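Local coordinates for protein fructokinase (Vibrio cholerae serotype O1, PDB 5EYN) that catalyses, as a PfkB-family sugar kinase, the ATP-dependent phosphorylation of fructose, and is captured here with fructose, ADP, beryllium trifluoride and calcium bound, at residues A[300-305]-A[310-315]; A[30-35]-A[258-263]; A[238-243]-A[294-299]. All coordinates share one frame; numbering follows the deposited sequence.

Interaction 1. Residues A[300-305]-A[310-315]; sequences ALATTQ and TALPNQ. With NA (sodium ion), chain F; ADP (adenosine-5'-diphosphate), chain E.
Apolar packing joins Leu301 to Pro313 and Ala302 to Leu312 where the chain leaves helix 285-302 and doubles back through a loop. With CG of Leu301 anti to its own carbonyl carbon (chi1 -72°), the branch CD1 reaches the proline ring, 3.7 Å from Pro313 CB. Deeper in, Ala302 CB faces Leu312 CD2 at 4.3 Å, and the leucine side chain also packs on Val52 and Ala53 of helix 46-56.

A second kind of contact sets a methyl against oxygen atoms. Ala311 CB lies 3.4 Å from Leu301 O and close to Thr304 OG1. That carbonyl is already gripped twice from its own segment, by the backbone N of Thr304 and by Thr304 OG1, the hydroxyl bond being 2.7 Å and lying in the carbonyl plane.

Metal binding is the third kind, and it makes this turn a monovalent-cation site built on backbone carbonyls. The sodium ion takes Ala302 O at 2.5 Å and Gln305 O at 2.2 Å, together with Gly307 O and two waters. One of these waters accepts a hydrogen bond from Ala311 N, which ties 310-315 to the ion indirectly.

At the outer end, the extended Gln305 side chain crosses Thr310 at about a right angle, bringing NE2 to 3.4 Å from Thr310 CG2. The hydroxyl of Thr310 is engaged elsewhere, by Lys306 O.

Interaction 2. Residues A[30-35]-A[258-263]; sequences DLIPDG and PIDTTG. With FRU (beta-D-fructofuranose), chain B; BEF (beryllium trifluoride ion), chain D; ADP (adenosine-5'-diphosphate), chain E.
Ile32 meets Asp260 and Thr262 through the last carbon of its side chain, a small buried contact between strand 28-33 and the loop leading into helix 264-278. From CB the isoleucine divides: CG2 lies anti to the backbone N, while CG1, anti to the carbonyl carbon (chi1 -59°), carries CD1 to the loop residues. The side chain also packs on Val103 and Cys42 of the flanking strands; CD1 itself comes 3.8 Å from Asp260 OD2 and 4.4 Å from Thr262 OG1.

The carboxylate facing this methyl is committed through both oxygens. Asp260 OD2 accepts from Gly307 N. Asp260 OD1 takes two donors: Thr262 OG1 approaches its syn lone pair at 2.7 Å, whereas Thr262 N comes from above the carboxylate plane at 3.0 Å, with an N-H...O angle of 164°. The backbone bond makes an Asx turn, and with OG1 and N both held, the threonine's CG2 lies 3.9 Å from Asp30 OD2.

Asp30 grips the sugar with both carboxylate oxygens: OD1 accepts from fructose O3 at 2.6 Å and OD2 from fructose O4. On the loop side, Gly263 N donates to F1 of the beryllium trifluoride. Sugar-binding strand and phosphoryl-site loop thus converge on the active-site cleft of a PfkB kinase, in which Gly263 stands at the N-cap of helix 264-278 beside the phosphoryl analogue.

Interaction 3. Residues A[238-243]-A[294-299]; sequences KGALVA and WANGCG. With ADP (adenosine-5'-diphosphate), chain E.
A first torsion of -83° at Asn296 sets CG anti to the carbonyl carbon and beside the backbone N, placing the amide beside the turn at Gly239; chi2 of -30° then leaves OD1 the nearer end of that amide to Gly239 CA, at 3.5 Å. Gly239, in a positive-phi conformation, has no side chain, and the amide lies close against its CA. The neighbouring methyl, Ala240 CB, lies 4.1 Å from OD1, so the amide oxygen is bordered by the start of the strand as well.

No hydrogen bond joins the two segments directly. Their polar link is the ribose of ADP, whose two hydroxyls are divided between them. O2' donates to Asn296 OD1 at 2.8 Å, and O3' donates to Gly239 O at 2.8 Å. One partner is a side-chain amide from the helix and the other a backbone carbonyl from the turn, so the sugar bridges the gap with one bond to each side. The opposite end of the amide is occupied too: Asn296 ND2 donates to Val251 O, a bond that fixes which way round the amide lies and so presents OD1 to the nucleotide. One helical turn on, Gly299 CA lies 3.6 Å from the ribose ring oxygen O4', the helix backbone passing right beside the sugar.

Beyond the nucleotide, strand 240-244 runs antiparallel between strands 230-234 and 247-251 in the large mixed sheet. Ala240 also touches Val292 of helix 285-302, and both Ala240 and Asn296 pack on Phe268 of helix 264-278, while Trp294 and Cys298 contact helix 315-322.

All three interactions reach ADP: interaction 3 holds the ribose hydroxyls, Ala300 of interaction 1 approaches adenine N3, and interaction 2 runs along the nucleotide from adenine N6, beside Pro258, to the phosphate end, where Gly263 meets the beryllium trifluoride. Helix 285-302 supplies residues to interactions 1 and 3, whose centres are about 14 Å apart and which touch where Pro313 CG packs 3.9 Å from Cys298 SG. Interactions 1 and 2, with centres about 13 Å apart, meet through Thr303 O, which probably accepts hydrogen bonds from Ile259 N and Asp260 N. Interactions 2 and 3 do not touch; their centres lie about 21 Å apart, with the nucleotide spanning between them.

Interaction 1. Residues A[300-305]-A[310-315]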
loop_
_atom_site.group_PDB
_atom_site.type_symbol
_atom_site.label_atom_id
_atom_site.label_comp_id
_atom_site.label_asym_id
_atom_site.label_seq_id
_atom_site.Cartn_x
_atom_site.Cartn_y
_atom_site.Cartn_z
ATOM N N ALA A 300 7.119 26.250 -9.378
ATOM C CA ALA A 300 7.754 25.976 -10.674
ATOM C C ALA A 300 8.934 25.050 -10.501
ATOM O O ALA A 300 9.039 24.036 -11.191
ATOM C CB ALA A 300 8.187 27.257 -11.327
ATOM N N LEU A 301 9.827 25.379 -9.583
ATOM C CA LEU A 301 11.016 24.561 -9.406
ATOM C C LEU A 301 10.693 23.165 -8.909
ATOM O O LEU A 301 11.368 22.221 -9.272
ATOM C CB LEU A 301 12.034 25.219 -8.480
ATOM C CG LEU A 301 12.761 26.421 -9.067
ATOM C CD1 LEU A 301 13.521 27.133 -7.982
ATOM C CD2 LEU A 301 13.699 25.973 -10.165
ATOM N N ALA A 302 9.646 23.008 -8.111
ATOM C CA ALA A 302 9.297 21.697 -7.592
ATOM C C ALA A 302 8.991 20.702 -8.683
ATOM O O ALA A 302 9.143 19.506 -8.487
ATOM C CB ALA A 302 8.089 21.812 -6.662
ATOM N N THR A 303 8.571 21.199 -9.841
ATOM C CA THR A 303 8.154 20.316 -10.925
ATOM C C THR A 303 9.330 19.734 -11.717
ATOM O O THR A 303 9.109 18.912 -12.598
ATOM C CB THR A 303 7.263 21.024 -11.970
ATOM O OG1 THR A 303 8.037 21.983 -12.718
ATOM C CG2 THR A 303 6.039 21.665 -11.320
ATOM N N THR A 304 10.559 20.149 -11.416
ATOM C CA THR A 304 11.706 19.793 -12.252
ATOM C C THR A 304 12.228 18.387 -11.993
ATOM O O THR A 304 13.016 17.873 -12.784
ATOM C CB THR A 304 12.843 20.792 -12.057
ATOM O OG1 THR A 304 13.229 20.850 -10.677
ATOM C CG2 THR A 304 12.455 22.177 -12.552
ATOM N N GLN A 305 11.788 17.736 -10.922
ATOM C CA GLN A 305 12.163 16.357 -10.651
ATOM C C GLN A 305 10.967 15.575 -10.092
ATOM O O GLN A 305 10.051 16.142 -9.466
ATOM C CB GLN A 305 13.292 16.266 -9.639
ATOM C CG GLN A 305 14.631 16.780 -10.149
ATOM C CD GLN A 305 15.732 16.504 -9.156
ATOM O OE1 GLN A 305 16.193 17.396 -8.466
ATOM N NE2 GLN A 305 16.139 15.258 -9.071
ATOM N N THR A 310 11.575 16.284 -4.001
ATOM C CA THR A 310 12.930 16.155 -4.541
ATOM C C THR A 310 13.545 17.494 -4.915
ATOM O O THR A 310 14.711 17.750 -4.595
ATOM C CB THR A 310 12.901 15.234 -5.743
ATOM O OG1 THR A 310 12.205 14.033 -5.371
ATOM C CG2 THR A 310 14.312 14.897 -6.169
ATOM N N ALA A 311 12.777 18.333 -5.598
ATOM C CA ALA A 311 13.294 19.590 -6.128
ATOM C C ALA A 311 12.813 20.812 -5.356
ATOM O O ALA A 311 12.910 21.936 -5.831
ATOM C CB ALA A 311 12.949 19.702 -7.617
ATOM N N LEU A 312 12.290 20.599 -4.151
ATOM C CA LEU A 312 11.948 21.735 -3.298
ATOM C C LEU A 312 13.211 22.584 -3.113
ATOM O O LEU A 312 14.232 22.081 -2.645
ATOM C CB LEU A 312 11.399 21.260 -1.956
ATOM C CG LEU A 312 10.048 20.554 -2.030
ATOM C CD1 LEU A 312 9.690 19.980 -0.674
ATOM C CD2 LEU A 312 8.986 21.535 -2.490
ATOM N N PRO A 313 13.143 23.877 -3.469
ATOM C CA PRO A 313 14.397 24.632 -3.587
ATOM C C PRO A 313 14.913 25.185 -2.273
ATOM O O PRO A 313 14.161 25.433 -1.321
ATOM C CB PRO A 313 14.019 25.782 -4.528
ATOM C CG PRO A 313 12.564 26.011 -4.267
ATOM C CD PRO A 313 12.010 24.614 -4.055
ATOM N N ASN A 314 16.216 25.395 -2.215
ATOM C CA ASN A 314 16.793 26.258 -1.194
ATOM C C ASN A 314 16.799 27.691 -1.694
ATOM O O ASN A 314 16.419 27.978 -2.831
ATOM C CB ASN A 314 18.201 25.785 -0.773
ATOM C CG ASN A 314 19.177 25.649 -1.929
ATOM O OD1 ASN A 314 19.081 26.322 -2.958
ATOM N ND2 ASN A 314 20.148 24.766 -1.744
ATOM N N GLN A 315 17.234 28.611 -0.850
ATOM C CA GLN A 315 17.214 30.007 -1.228
ATOM C C GLN A 315 18.141 30.314 -2.408
ATOM O O GLN A 315 17.776 31.101 -3.268
ATOM C CB GLN A 315 17.559 30.888 -0.046
ATOM C CG GLN A 315 16.429 30.983 0.961
ATOM C CD GLN A 315 16.641 32.068 1.978
ATOM O OE1 GLN A 315 17.367 33.030 1.743
ATOM N NE2 GLN A 315 15.993 31.933 3.122
HETATM NA NA NA F . 9.120 17.115 -7.689
HETATM P PB ADP E . 0.132 20.585 -7.557
HETATM O O1B ADP E . 1.059 20.172 -6.443
HETATM O O2B ADP E . -1.307 20.331 -7.170
HETATM O O3B ADP E . 0.478 19.784 -8.787
HETATM P PA ADP E . -0.161 22.847 -9.155
HETATM O O1A ADP E . 0.352 21.951 -10.269
HETATM O O2A ADP E . -1.670 22.758 -9.172
HETATM O O3A ADP E . 0.350 22.137 -7.841
HETATM O "O5'" ADP E . 0.240 24.386 -9.355
HETATM C "C5'" ADP E . 0.551 25.195 -8.276
HETATM C "C4'" ADP E . 1.608 26.246 -8.528
HETATM O "O4'" ADP E . 2.765 25.649 -9.067
HETATM C "C3'" ADP E . 1.223 27.354 -9.442
HETATM O "O3'" ADP E . 0.528 28.356 -8.762
HETATM C "C2'" ADP E . 2.543 27.825 -9.902
HETATM O "O2'" ADP E . 3.199 28.597 -8.969
HETATM C "C1'" ADP E . 3.276 26.549 -10.012
HETATM N N9 ADP E . 3.202 25.930 -11.305
HETATM C C8 ADP E . 2.468 24.863 -11.671
HETATM N N7 ADP E . 2.691 24.572 -12.944
HETATM C C5 ADP E . 3.575 25.442 -13.435
HETATM C C6 ADP E . 4.190 25.638 -14.660
HETATM N N6 ADP E . 3.898 24.797 -15.777
HETATM N N1 ADP E . 5.056 26.638 -14.799
HETATM C C2 ADP E . 5.377 27.467 -13.789
HETATM N N3 ADP E . 4.799 27.311 -12.575
HETATM C C4 ADP E . 3.916 26.321 -12.391
HETATM O O HOH W 1 9.968 18.515 -5.991
HETATM O O HOH W 2 7.263 17.039 -8.397
#

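Interaction 2. Residues A[30-35]-A[258-263]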
loop_
_atom_site.group_PDB
_atom_site.type_symbol
_atom_site.label_atom_id
_atom_site.label_comp_id
_atom_site.label_asym_id
_atom_site.label_seq_id
_atom_site.Cartn_x
_atom_site.Cartn_y
_atom_site.Cartn_z
ATOM N N ASP A 30 4.789 8.081 -1.744
ATOM C CA ASP A 30 4.295 8.155 -3.107
ATOM C C ASP A 30 5.128 7.207 -3.974
ATOM O O ASP A 30 6.359 7.336 -4.082
ATOM C CB ASP A 30 4.436 9.574 -3.674
ATOM C CG ASP A 30 3.463 10.581 -3.072
ATOM O OD1 ASP A 30 2.347 10.202 -2.662
ATOM O OD2 ASP A 30 3.816 11.784 -3.092
ATOM N N LEU A 31 4.459 6.258 -4.602
ATOM C CA LEU A 31 5.091 5.326 -5.525
ATOM C C LEU A 31 4.915 5.893 -6.924
ATOM O O LEU A 31 3.811 5.954 -7.453
ATOM C CB LEU A 31 4.424 3.956 -5.374
ATOM C CG LEU A 31 4.599 3.295 -4.013
ATOM C CD1 LEU A 31 3.681 2.086 -3.888
ATOM C CD2 LEU A 31 6.041 2.908 -3.751
ATOM N N ILE A 32 6.019 6.337 -7.507
ATOM C CA ILE A 32 5.975 7.105 -8.740
ATOM C C ILE A 32 6.656 6.308 -9.845
ATOM O O ILE A 32 7.829 5.951 -9.715
ATOM C CB ILE A 32 6.645 8.480 -8.570
ATOM C CG1 ILE A 32 5.914 9.241 -7.452
ATOM C CG2 ILE A 32 6.622 9.258 -9.881
ATOM C CD1 ILE A 32 6.369 10.686 -7.280
ATOM N N PRO A 33 5.921 6.021 -10.925
ATOM C CA PRO A 33 6.509 5.234 -12.015
ATOM C C PRO A 33 7.821 5.812 -12.513
ATOM O O PRO A 33 7.950 7.022 -12.701
ATOM C CB PRO A 33 5.452 5.323 -13.113
ATOM C CG PRO A 33 4.160 5.499 -12.354
ATOM C CD PRO A 33 4.525 6.390 -11.216
ATOM N N ASP A 34 8.789 4.930 -12.724
ATOM C CA ASP A 34 10.081 5.317 -13.270
ATOM C C ASP A 34 10.638 4.099 -13.978
ATOM O O ASP A 34 11.428 3.340 -13.411
ATOM C CB ASP A 34 11.009 5.789 -12.149
ATOM C CG ASP A 34 12.207 6.552 -12.657
ATOM O OD1 ASP A 34 12.037 7.435 -13.522
ATOM O OD2 ASP A 34 13.320 6.264 -12.174
ATOM N N GLY A 35 10.185 3.912 -15.210
ATOM C CA GLY A 35 10.417 2.685 -15.949
ATOM C C GLY A 35 9.133 1.888 -15.880
ATOM O O GLY A 35 8.316 2.103 -14.983
ATOM N N PRO A 258 6.684 21.160 -16.831
ATOM C CA PRO A 258 6.843 20.272 -15.683
ATOM C C PRO A 258 7.295 18.885 -16.074
ATOM O O PRO A 258 6.838 18.320 -17.068
ATOM C CB PRO A 258 5.438 20.224 -15.079
ATOM C CG PRO A 258 4.541 20.621 -16.181
ATOM C CD PRO A 258 5.291 21.595 -17.001
ATOM N N ILE A 259 8.170 18.338 -15.249
ATOM C CA ILE A 259 8.554 16.950 -15.354
ATOM C C ILE A 259 7.646 16.107 -14.459
ATOM O O ILE A 259 7.210 15.034 -14.841
ATOM C CB ILE A 259 10.036 16.797 -14.994
ATOM C CG1 ILE A 259 10.881 17.342 -16.162
ATOM C CG2 ILE A 259 10.369 15.345 -14.673
ATOM C CD1 ILE A 259 12.278 17.652 -15.813
ATOM N N ASP A 260 7.340 16.620 -13.269
ATOM C CA ASP A 260 6.400 15.963 -12.351
ATOM C C ASP A 260 5.682 17.049 -11.570
ATOM O O ASP A 260 6.310 17.823 -10.839
ATOM C CB ASP A 260 7.141 15.017 -11.410
ATOM C CG ASP A 260 6.229 14.320 -10.427
ATOM O OD1 ASP A 260 4.998 14.355 -10.629
ATOM O OD2 ASP A 260 6.746 13.727 -9.455
ATOM N N THR A 261 4.371 17.140 -11.745
ATOM C CA THR A 261 3.618 18.158 -11.031
ATOM C C THR A 261 3.270 17.752 -9.605
ATOM O O THR A 261 2.690 18.552 -8.880
ATOM C CB THR A 261 2.303 18.511 -11.758
ATOM O OG1 THR A 261 1.522 17.325 -11.943
ATOM C CG2 THR A 261 2.607 19.148 -13.103
ATOM N N THR A 262 3.582 16.520 -9.204
ATOM C CA THR A 262 3.190 16.036 -7.874
ATOM C C THR A 262 3.690 16.989 -6.805
ATOM O O THR A 262 4.891 17.245 -6.707
ATOM C CB THR A 262 3.797 14.649 -7.586
ATOM O OG1 THR A 262 3.361 13.701 -8.565
ATOM C CG2 THR A 262 3.381 14.126 -6.221
ATOM N N GLY A 263 2.780 17.495 -5.985
ATOM C CA GLY A 263 3.193 18.363 -4.908
ATOM C C GLY A 263 3.616 19.789 -5.264
ATOM O O GLY A 263 4.081 20.498 -4.376
HETATM C C1 FRU B . -1.795 13.340 -0.287
HETATM C C2 FRU B . -1.010 13.532 -1.577
HETATM C C3 FRU B . 0.344 12.859 -1.665
HETATM C C4 FRU B . 1.206 13.825 -2.409
HETATM C C5 FRU B . 0.575 15.126 -2.055
HETATM C C6 FRU B . 0.666 16.174 -3.137
HETATM O O1 FRU B . -1.165 13.966 0.787
HETATM O O2 FRU B . -1.822 13.056 -2.607
HETATM O O3 FRU B . 0.169 11.610 -2.265
HETATM O O4 FRU B . 2.534 13.819 -2.007
HETATM O O5 FRU B . -0.785 14.899 -1.727
HETATM O O6 FRU B . 0.035 17.370 -2.750
HETATM BE BE BEF D . -0.270 19.388 -5.467
HETATM F F1 BEF D . 0.214 18.336 -6.484
HETATM F F2 BEF D . 0.721 19.611 -4.285
HETATM F F3 BEF D . -1.510 18.916 -4.735
HETATM P PB ADP E . 0.132 20.585 -7.557
HETATM O O1B ADP E . 1.059 20.172 -6.443
HETATM O O2B ADP E . -1.307 20.331 -7.170
HETATM O O3B ADP E . 0.478 19.784 -8.787
HETATM P PA ADP E . -0.161 22.847 -9.155
HETATM O O1A ADP E . 0.352 21.951 -10.269
HETATM O O2A ADP E . -1.670 22.758 -9.172
HETATM O O3A ADP E . 0.350 22.137 -7.841
HETATM O "O5'" ADP E . 0.240 24.386 -9.355
HETATM C "C5'" ADP E . 0.551 25.195 -8.276
HETATM C "C4'" ADP E . 1.608 26.246 -8.528
HETATM O "O4'" ADP E . 2.765 25.649 -9.067
HETATM C "C3'" ADP E . 1.223 27.354 -9.442
HETATM O "O3'" ADP E . 0.528 28.356 -8.762
HETATM C "C2'" ADP E . 2.543 27.825 -9.902
HETATM O "O2'" ADP E . 3.199 28.597 -8.969
HETATM C "C1'" ADP E . 3.276 26.549 -10.012
HETATM N N9 ADP E . 3.202 25.930 -11.305
HETATM C C8 ADP E . 2.468 24.863 -11.671
HETATM N N7 ADP E . 2.691 24.572 -12.944
HETATM C C5 ADP E . 3.575 25.442 -13.435
HETATM C C6 ADP E . 4.190 25.638 -14.660
HETATM N N6 ADP E . 3.898 24.797 -15.777
HETATM N N1 ADP E . 5.056 26.638 -14.799
HETATM C C2 ADP E . 5.377 27.467 -13.789
HETATM N N3 ADP E . 4.799 27.311 -12.575
HETATM C C4 ADP E . 3.916 26.321 -12.391
#

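Interaction 3. Residues A[238-243]-A[294-299]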
loop_
_atom_site.group_PDB
_atom_site.type_symbol
_atom_site.label_atom_id
_atom_site.label_comp_id
_atom_site.label_asym_id
_atom_site.label_seq_id
_atom_site.Cartn_x
_atom_site.Cartn_y
_atom_site.Cartn_z
ATOM N N LYS A 238 0.073 29.962 -15.028
ATOM C CA LYS A 238 -0.329 31.368 -14.994
ATOM C C LYS A 238 -0.123 32.032 -13.628
ATOM O O LYS A 238 -0.393 33.218 -13.471
ATOM C CB LYS A 238 -1.792 31.506 -15.435
ATOM C CG LYS A 238 -2.045 31.154 -16.896
ATOM C CD LYS A 238 -1.217 32.034 -17.810
ATOM C CE LYS A 238 -1.520 31.796 -19.276
ATOM N NZ LYS A 238 -0.662 32.655 -20.143
ATOM N N GLY A 239 0.344 31.268 -12.646
ATOM C CA GLY A 239 0.725 31.823 -11.363
ATOM C C GLY A 239 -0.355 31.656 -10.317
ATOM O O GLY A 239 -0.780 30.540 -10.009
ATOM N N ALA A 240 -0.789 32.777 -9.750
ATOM C CA ALA A 240 -1.771 32.745 -8.680
ATOM C C ALA A 240 -2.551 34.042 -8.613
ATOM O O ALA A 240 -2.008 35.123 -8.843
ATOM C CB ALA A 240 -1.091 32.493 -7.363
ATOM N N LEU A 241 -3.838 33.920 -8.317
ATOM C CA LEU A 241 -4.682 35.057 -8.018
ATOM C C LEU A 241 -4.658 35.265 -6.518
ATOM O O LEU A 241 -4.898 34.343 -5.747
ATOM C CB LEU A 241 -6.102 34.817 -8.522
ATOM C CG LEU A 241 -7.047 36.015 -8.350
ATOM C CD1 LEU A 241 -8.238 35.907 -9.273
ATOM C CD2 LEU A 241 -7.553 36.136 -6.932
ATOM N N VAL A 242 -4.373 36.490 -6.109
ATOM C CA VAL A 242 -4.258 36.841 -4.702
ATOM C C VAL A 242 -5.436 37.735 -4.341
ATOM O O VAL A 242 -5.624 38.785 -4.943
ATOM C CB VAL A 242 -2.939 37.582 -4.438
ATOM C CG1 VAL A 242 -2.804 37.922 -2.969
ATOM C CG2 VAL A 242 -1.747 36.754 -4.915
ATOM N N ALA A 243 -6.254 37.276 -3.402
ATOM C CA ALA A 243 -7.458 37.997 -3.015
ATOM C C ALA A 243 -7.394 38.355 -1.536
ATOM O O ALA A 243 -7.331 37.482 -0.665
ATOM C CB ALA A 243 -8.706 37.171 -3.303
ATOM N N TRP A 294 7.587 34.250 -4.188
ATOM C CA TRP A 294 8.361 33.096 -3.742
ATOM C C TRP A 294 7.588 31.806 -3.982
ATOM O O TRP A 294 8.148 30.816 -4.453
ATOM C CB TRP A 294 8.695 33.209 -2.254
ATOM C CG TRP A 294 9.881 34.089 -1.938
ATOM C CD1 TRP A 294 10.104 35.373 -2.369
ATOM C CD2 TRP A 294 11.005 33.741 -1.126
ATOM N NE1 TRP A 294 11.299 35.838 -1.870
ATOM C CE2 TRP A 294 11.871 34.855 -1.106
ATOM C CE3 TRP A 294 11.361 32.600 -0.404
ATOM C CZ2 TRP A 294 13.068 34.853 -0.399
ATOM C CZ3 TRP A 294 12.551 32.593 0.288
ATOM C CH2 TRP A 294 13.388 33.715 0.292
ATOM N N ALA A 295 6.308 31.799 -3.612
ATOM C CA ALA A 295 5.463 30.627 -3.783
ATOM C C ALA A 295 5.454 30.139 -5.232
ATOM O O ALA A 295 5.599 28.945 -5.510
ATOM C CB ALA A 295 4.043 30.949 -3.328
ATOM N N ASN A 296 5.282 31.072 -6.165
ATOM C CA ASN A 296 5.273 30.707 -7.574
ATOM C C ASN A 296 6.614 30.110 -8.003
ATOM O O ASN A 296 6.642 29.148 -8.760
ATOM C CB ASN A 296 4.959 31.916 -8.442
ATOM C CG ASN A 296 3.483 32.209 -8.566
ATOM O OD1 ASN A 296 2.631 31.318 -8.511
ATOM N ND2 ASN A 296 3.176 33.475 -8.796
ATOM N N GLY A 297 7.712 30.671 -7.516
ATOM C CA GLY A 297 9.019 30.149 -7.870
ATOM C C GLY A 297 9.254 28.760 -7.332
ATOM O O GLY A 297 9.794 27.903 -8.009
ATOM N N CYS A 298 8.809 28.520 -6.103
ATOM C CA CYS A 298 8.897 27.205 -5.510
ATOM C C CYS A 298 8.047 26.197 -6.274
ATOM O O CYS A 298 8.485 25.083 -6.524
ATOM C CB CYS A 298 8.466 27.253 -4.048
ATOM S SG CYS A 298 9.604 28.127 -2.954
ATOM N N GLY A 299 6.809 26.570 -6.591
ATOM C CA GLY A 299 5.938 25.680 -7.335
ATOM C C GLY A 299 6.536 25.285 -8.676
ATOM O O GLY A 299 6.441 24.132 -9.089
HETATM P PB ADP E . 0.132 20.585 -7.557
HETATM O O1B ADP E . 1.059 20.172 -6.443
HETATM O O2B ADP E . -1.307 20.331 -7.170
HETATM O O3B ADP E . 0.478 19.784 -8.787
HETATM P PA ADP E . -0.161 22.847 -9.155
HETATM O O1A ADP E . 0.352 21.951 -10.269
HETATM O O2A ADP E . -1.670 22.758 -9.172
HETATM O O3A ADP E . 0.350 22.137 -7.841
HETATM O "O5'" ADP E . 0.240 24.386 -9.355
HETATM C "C5'" ADP E . 0.551 25.195 -8.276
HETATM C "C4'" ADP E . 1.608 26.246 -8.528
HETATM O "O4'" ADP E . 2.765 25.649 -9.067
HETATM C "C3'" ADP E . 1.223 27.354 -9.442
HETATM O "O3'" ADP E . 0.528 28.356 -8.762
HETATM C "C2'" ADP E . 2.543 27.825 -9.902
HETATM O "O2'" ADP E . 3.199 28.597 -8.969
HETATM C "C1'" ADP E . 3.276 26.549 -10.012
HETATM N N9 ADP E . 3.202 25.930 -11.305
HETATM C C8 ADP E . 2.468 24.863 -11.671
HETATM N N7 ADP E . 2.691 24.572 -12.944
HETATM C C5 ADP E . 3.575 25.442 -13.435
HETATM C C6 ADP E . 4.190 25.638 -14.660
HETATM N N6 ADP E . 3.898 24.797 -15.777
HETATM N N1 ADP E . 5.056 26.638 -14.799
HETATM C C2 ADP E . 5.377 27.467 -13.789
HETATM N N3 ADP E . 4.799 27.311 -12.575
HETATM C C4 ADP E . 3.916 26.321 -12.391
#